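Local coordinates for protein probable mannosyltransferase KTR4 (Saccharomyces cerevisiae, PDB 5A07) that is a probable mannosyltransferase of GT-A type that binds guanosine-5'-diphosphate and a manganese ion, at residues B[292-302]-B[414-425]. Sequence-based numbering, arbitrary orientation.
Sequences AFAWLKDNSQN and NQNCQATWIRHS. With ACT (acetate ion), chain H.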
# COMPACT_ATOMS: atom_id res chain seq x y z
N ALA B 292 6.72 6.15 -11.78
CA ALA B 292 5.50 5.60 -12.34
C ALA B 292 4.56 6.69 -12.81
O ALA B 292 3.45 6.81 -12.35
CB ALA B 292 4.83 4.69 -11.34
N PHE B 293 5.00 7.51 -13.77
CA PHE B 293 4.25 8.71 -14.11
C PHE B 293 2.98 8.47 -14.87
O PHE B 293 2.00 9.13 -14.62
CB PHE B 293 5.15 9.68 -14.91
CG PHE B 293 6.43 10.00 -14.20
CD1 PHE B 293 6.42 10.58 -12.95
CD2 PHE B 293 7.64 9.73 -14.79
CE1 PHE B 293 7.62 10.87 -12.28
CE2 PHE B 293 8.83 10.04 -14.14
CZ PHE B 293 8.81 10.59 -12.87
N ALA B 294 2.95 7.49 -15.78
CA ALA B 294 1.76 7.19 -16.47
C ALA B 294 0.61 6.72 -15.52
O ALA B 294 -0.57 7.11 -15.66
CB ALA B 294 2.07 6.16 -17.55
N TRP B 295 0.97 5.91 -14.56
CA TRP B 295 0.01 5.42 -13.56
C TRP B 295 -0.63 6.54 -12.78
O TRP B 295 -1.84 6.49 -12.53
CB TRP B 295 0.76 4.49 -12.61
CG TRP B 295 0.02 3.81 -11.52
CD1 TRP B 295 -0.98 2.92 -11.65
CD2 TRP B 295 0.27 3.92 -10.12
NE1 TRP B 295 -1.39 2.47 -10.42
CE2 TRP B 295 -0.60 3.04 -9.47
CE3 TRP B 295 1.13 4.66 -9.36
CZ2 TRP B 295 -0.65 2.92 -8.09
CZ3 TRP B 295 1.12 4.50 -7.99
CH2 TRP B 295 0.23 3.64 -7.37
N LEU B 296 0.11 7.58 -12.43
CA LEU B 296 -0.46 8.78 -11.80
C LEU B 296 -1.38 9.64 -12.73
O LEU B 296 -2.25 10.35 -12.26
CB LEU B 296 0.64 9.68 -11.31
CG LEU B 296 1.66 9.05 -10.37
CD1 LEU B 296 2.75 10.02 -10.02
CD2 LEU B 296 0.92 8.59 -9.10
N LYS B 297 -1.22 9.53 -14.03
CA LYS B 297 -1.85 10.44 -14.98
C LYS B 297 -2.90 9.79 -15.85
O LYS B 297 -3.47 10.45 -16.70
CB LYS B 297 -0.78 11.05 -15.87
CG LYS B 297 0.30 11.80 -15.18
CD LYS B 297 -0.16 12.99 -14.37
CE LYS B 297 -1.01 13.95 -15.19
NZ LYS B 297 -1.40 15.20 -14.40
N ASP B 298 -3.26 8.52 -15.59
CA ASP B 298 -4.21 7.82 -16.39
C ASP B 298 -5.61 8.29 -16.13
O ASP B 298 -6.21 8.01 -15.06
CB ASP B 298 -4.15 6.28 -16.19
CG ASP B 298 -4.89 5.53 -17.29
OD1 ASP B 298 -5.62 6.16 -18.09
OD2 ASP B 298 -4.87 4.27 -17.31
N ASN B 299 -6.20 8.95 -17.13
CA ASN B 299 -7.50 9.56 -16.98
C ASN B 299 -8.56 8.78 -17.70
O ASN B 299 -9.74 9.16 -17.72
CB ASN B 299 -7.48 11.00 -17.54
CG ASN B 299 -7.01 11.06 -18.99
OD1 ASN B 299 -6.00 10.48 -19.34
ND2 ASN B 299 -7.72 11.79 -19.81
N SER B 300 -8.20 7.63 -18.25
CA SER B 300 -9.11 6.96 -19.17
C SER B 300 -10.23 6.09 -18.60
O SER B 300 -11.24 5.87 -19.30
CB SER B 300 -8.31 6.14 -20.19
OG SER B 300 -7.54 5.10 -19.61
N GLN B 301 -10.03 5.50 -17.40
CA GLN B 301 -11.04 4.69 -16.84
C GLN B 301 -11.98 5.48 -15.97
O GLN B 301 -13.18 5.22 -16.03
CB GLN B 301 -10.44 3.58 -15.97
CG GLN B 301 -11.45 2.58 -15.46
CD GLN B 301 -10.75 1.36 -14.84
OE1 GLN B 301 -10.14 0.55 -15.54
NE2 GLN B 301 -10.84 1.23 -13.53
N ASN B 302 -11.46 6.38 -15.16
CA ASN B 302 -12.23 7.26 -14.24
C ASN B 302 -11.84 8.73 -14.45
O ASN B 302 -11.22 9.36 -13.60
CB ASN B 302 -11.99 6.91 -12.78
CG ASN B 302 -12.58 5.60 -12.43
OD1 ASN B 302 -13.76 5.36 -12.64
ND2 ASN B 302 -11.76 4.70 -12.01
N ASN B 414 -14.74 -0.88 -11.64
CA ASN B 414 -14.01 0.33 -12.05
C ASN B 414 -13.12 1.00 -10.99
O ASN B 414 -12.46 2.00 -11.29
CB ASN B 414 -14.97 1.37 -12.66
CG ASN B 414 -15.85 2.03 -11.64
OD1 ASN B 414 -16.00 1.61 -10.49
ND2 ASN B 414 -16.51 3.06 -12.10
N GLN B 415 -13.08 0.45 -9.78
CA GLN B 415 -12.13 0.85 -8.78
C GLN B 415 -10.74 0.14 -8.89
O GLN B 415 -9.84 0.51 -8.23
CB GLN B 415 -12.75 0.65 -7.37
CG GLN B 415 -14.06 1.42 -7.15
CD GLN B 415 -13.93 2.87 -7.48
OE1 GLN B 415 -13.19 3.58 -6.87
NE2 GLN B 415 -14.68 3.32 -8.50
N ASN B 416 -10.61 -0.83 -9.77
CA ASN B 416 -9.36 -1.56 -10.00
C ASN B 416 -8.45 -0.72 -10.93
O ASN B 416 -8.88 -0.35 -12.03
CB ASN B 416 -9.67 -2.88 -10.66
CG ASN B 416 -8.52 -3.88 -10.58
OD1 ASN B 416 -7.41 -3.55 -10.13
ND2 ASN B 416 -8.77 -5.06 -11.04
N CYS B 417 -7.25 -0.42 -10.44
CA CYS B 417 -6.23 0.26 -11.24
C CYS B 417 -5.14 -0.66 -11.70
O CYS B 417 -4.17 -0.23 -12.31
CB CYS B 417 -5.70 1.47 -10.48
SG CYS B 417 -4.81 2.57 -11.61
N GLN B 418 -5.26 -1.96 -11.45
CA GLN B 418 -4.17 -2.87 -11.72
C GLN B 418 -3.82 -2.93 -13.23
O GLN B 418 -2.65 -3.06 -13.56
CB GLN B 418 -4.44 -4.26 -11.16
CG GLN B 418 -3.29 -5.27 -11.35
CD GLN B 418 -2.12 -4.93 -10.46
OE1 GLN B 418 -2.29 -4.68 -9.26
NE2 GLN B 418 -0.96 -4.89 -11.01
N ALA B 419 -4.81 -2.83 -14.14
CA ALA B 419 -4.53 -2.83 -15.58
C ALA B 419 -3.61 -1.70 -15.97
O ALA B 419 -2.74 -1.89 -16.80
CB ALA B 419 -5.81 -2.76 -16.40
N THR B 420 -3.79 -0.53 -15.36
CA THR B 420 -2.92 0.61 -15.62
C THR B 420 -1.46 0.35 -15.20
O THR B 420 -0.52 0.62 -15.96
CB THR B 420 -3.46 1.90 -14.97
OG1 THR B 420 -4.72 2.19 -15.56
CG2 THR B 420 -2.50 3.09 -15.13
N TRP B 421 -1.29 -0.25 -14.04
CA TRP B 421 0.02 -0.63 -13.56
C TRP B 421 0.67 -1.70 -14.51
O TRP B 421 1.86 -1.58 -14.88
CB TRP B 421 -0.09 -1.22 -12.10
CG TRP B 421 1.24 -1.50 -11.53
CD1 TRP B 421 1.93 -2.69 -11.55
CD2 TRP B 421 2.11 -0.55 -10.94
NE1 TRP B 421 3.15 -2.52 -11.03
CE2 TRP B 421 3.29 -1.20 -10.64
CE3 TRP B 421 2.00 0.84 -10.68
CZ2 TRP B 421 4.36 -0.57 -10.06
CZ3 TRP B 421 3.09 1.51 -10.08
CH2 TRP B 421 4.26 0.80 -9.80
N ILE B 422 -0.10 -2.68 -14.90
CA ILE B 422 0.40 -3.72 -15.84
C ILE B 422 0.81 -3.07 -17.17
O ILE B 422 1.91 -3.32 -17.68
CB ILE B 422 -0.63 -4.82 -16.13
CG1 ILE B 422 -0.85 -5.65 -14.86
CG2 ILE B 422 -0.16 -5.76 -17.28
CD1 ILE B 422 -2.05 -6.54 -14.92
N ARG B 423 -0.06 -2.25 -17.68
CA ARG B 423 0.17 -1.63 -19.01
C ARG B 423 1.37 -0.69 -19.04
O ARG B 423 2.14 -0.70 -20.01
CB ARG B 423 -1.08 -0.91 -19.44
CG ARG B 423 -0.99 -0.15 -20.79
CD ARG B 423 -2.30 0.53 -21.11
NE ARG B 423 -3.29 -0.49 -21.25
CZ ARG B 423 -4.47 -0.61 -20.60
NH1 ARG B 423 -4.88 0.31 -19.76
NH2 ARG B 423 -5.21 -1.70 -20.83
N HIS B 424 1.53 0.11 -18.01
CA HIS B 424 2.47 1.25 -18.03
C HIS B 424 3.65 1.16 -17.09
O HIS B 424 4.66 1.87 -17.27
CB HIS B 424 1.76 2.55 -17.70
CG HIS B 424 0.75 2.93 -18.72
ND1 HIS B 424 1.10 3.41 -19.97
CD2 HIS B 424 -0.59 2.92 -18.68
CE1 HIS B 424 0.01 3.64 -20.66
NE2 HIS B 424 -1.03 3.35 -19.91
N SER B 425 3.56 0.34 -16.05
CA SER B 425 4.58 0.37 -15.06
C SER B 425 5.42 -0.84 -15.06
O SER B 425 6.47 -0.83 -14.45
CB SER B 425 4.05 0.54 -13.64
OG SER B 425 3.33 1.71 -13.52
C ACT H . -3.38 18.23 -15.80
O ACT H . -4.16 17.53 -16.51
OXT ACT H . -2.38 17.79 -15.18
CH3 ACT H . -3.66 19.72 -15.67
O HOH W 1 3.62 4.25 -14.84
O HOH W 2 -3.91 3.09 -19.63
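Trp295 and Trp421 both set CG anti to the backbone N (chi1 close to 180° in both), which brings their rings together in a T-shaped pair. The edge of Trp421 points at one face of Trp295, with Trp421 CE3 3.6 Å from Trp295 CD2. The planes stand at 82°. Thr420 CG2 meets the Trp295 edge, and Cys417 SG sits obliquely to that ring, 3.6 Å from Trp295 NE1. Trp295 NE1 is hydrogen-bonded to Asn261 OD1, and Phe317 stacks on the ring. The short helices 293-297 and 418-425 run roughly antiparallel, and their axes come within 8.7 Å. In this GT-A type fold, helix 418-425 also packs on strand 256-262, through Gln418 and Trp421. Cys417, at the N-cap of this helix, forms a disulfide with Cys315. Thr420 OG1 donates to Asp298 OD2 (2.7 Å) on the anti side, somewhat out of the carboxylate plane. Asp298 OD1 closes an Asx turn with Ser300 N and also accepts from Ser300 OG; bonds on both oxygens probably restrict the carboxylate's rotation. A water links Asp298 OD2 to Arg423 NH1 and His424 NE2. Further along, Gln301 NE2 donates to Asn414 O and Asn416 O, each at 2.9 Å, while Asn72 holds Gln301 OE1. Asn302 ND2 gives Asn414 O a second, straighter bond (169°), almost in line with the C=O.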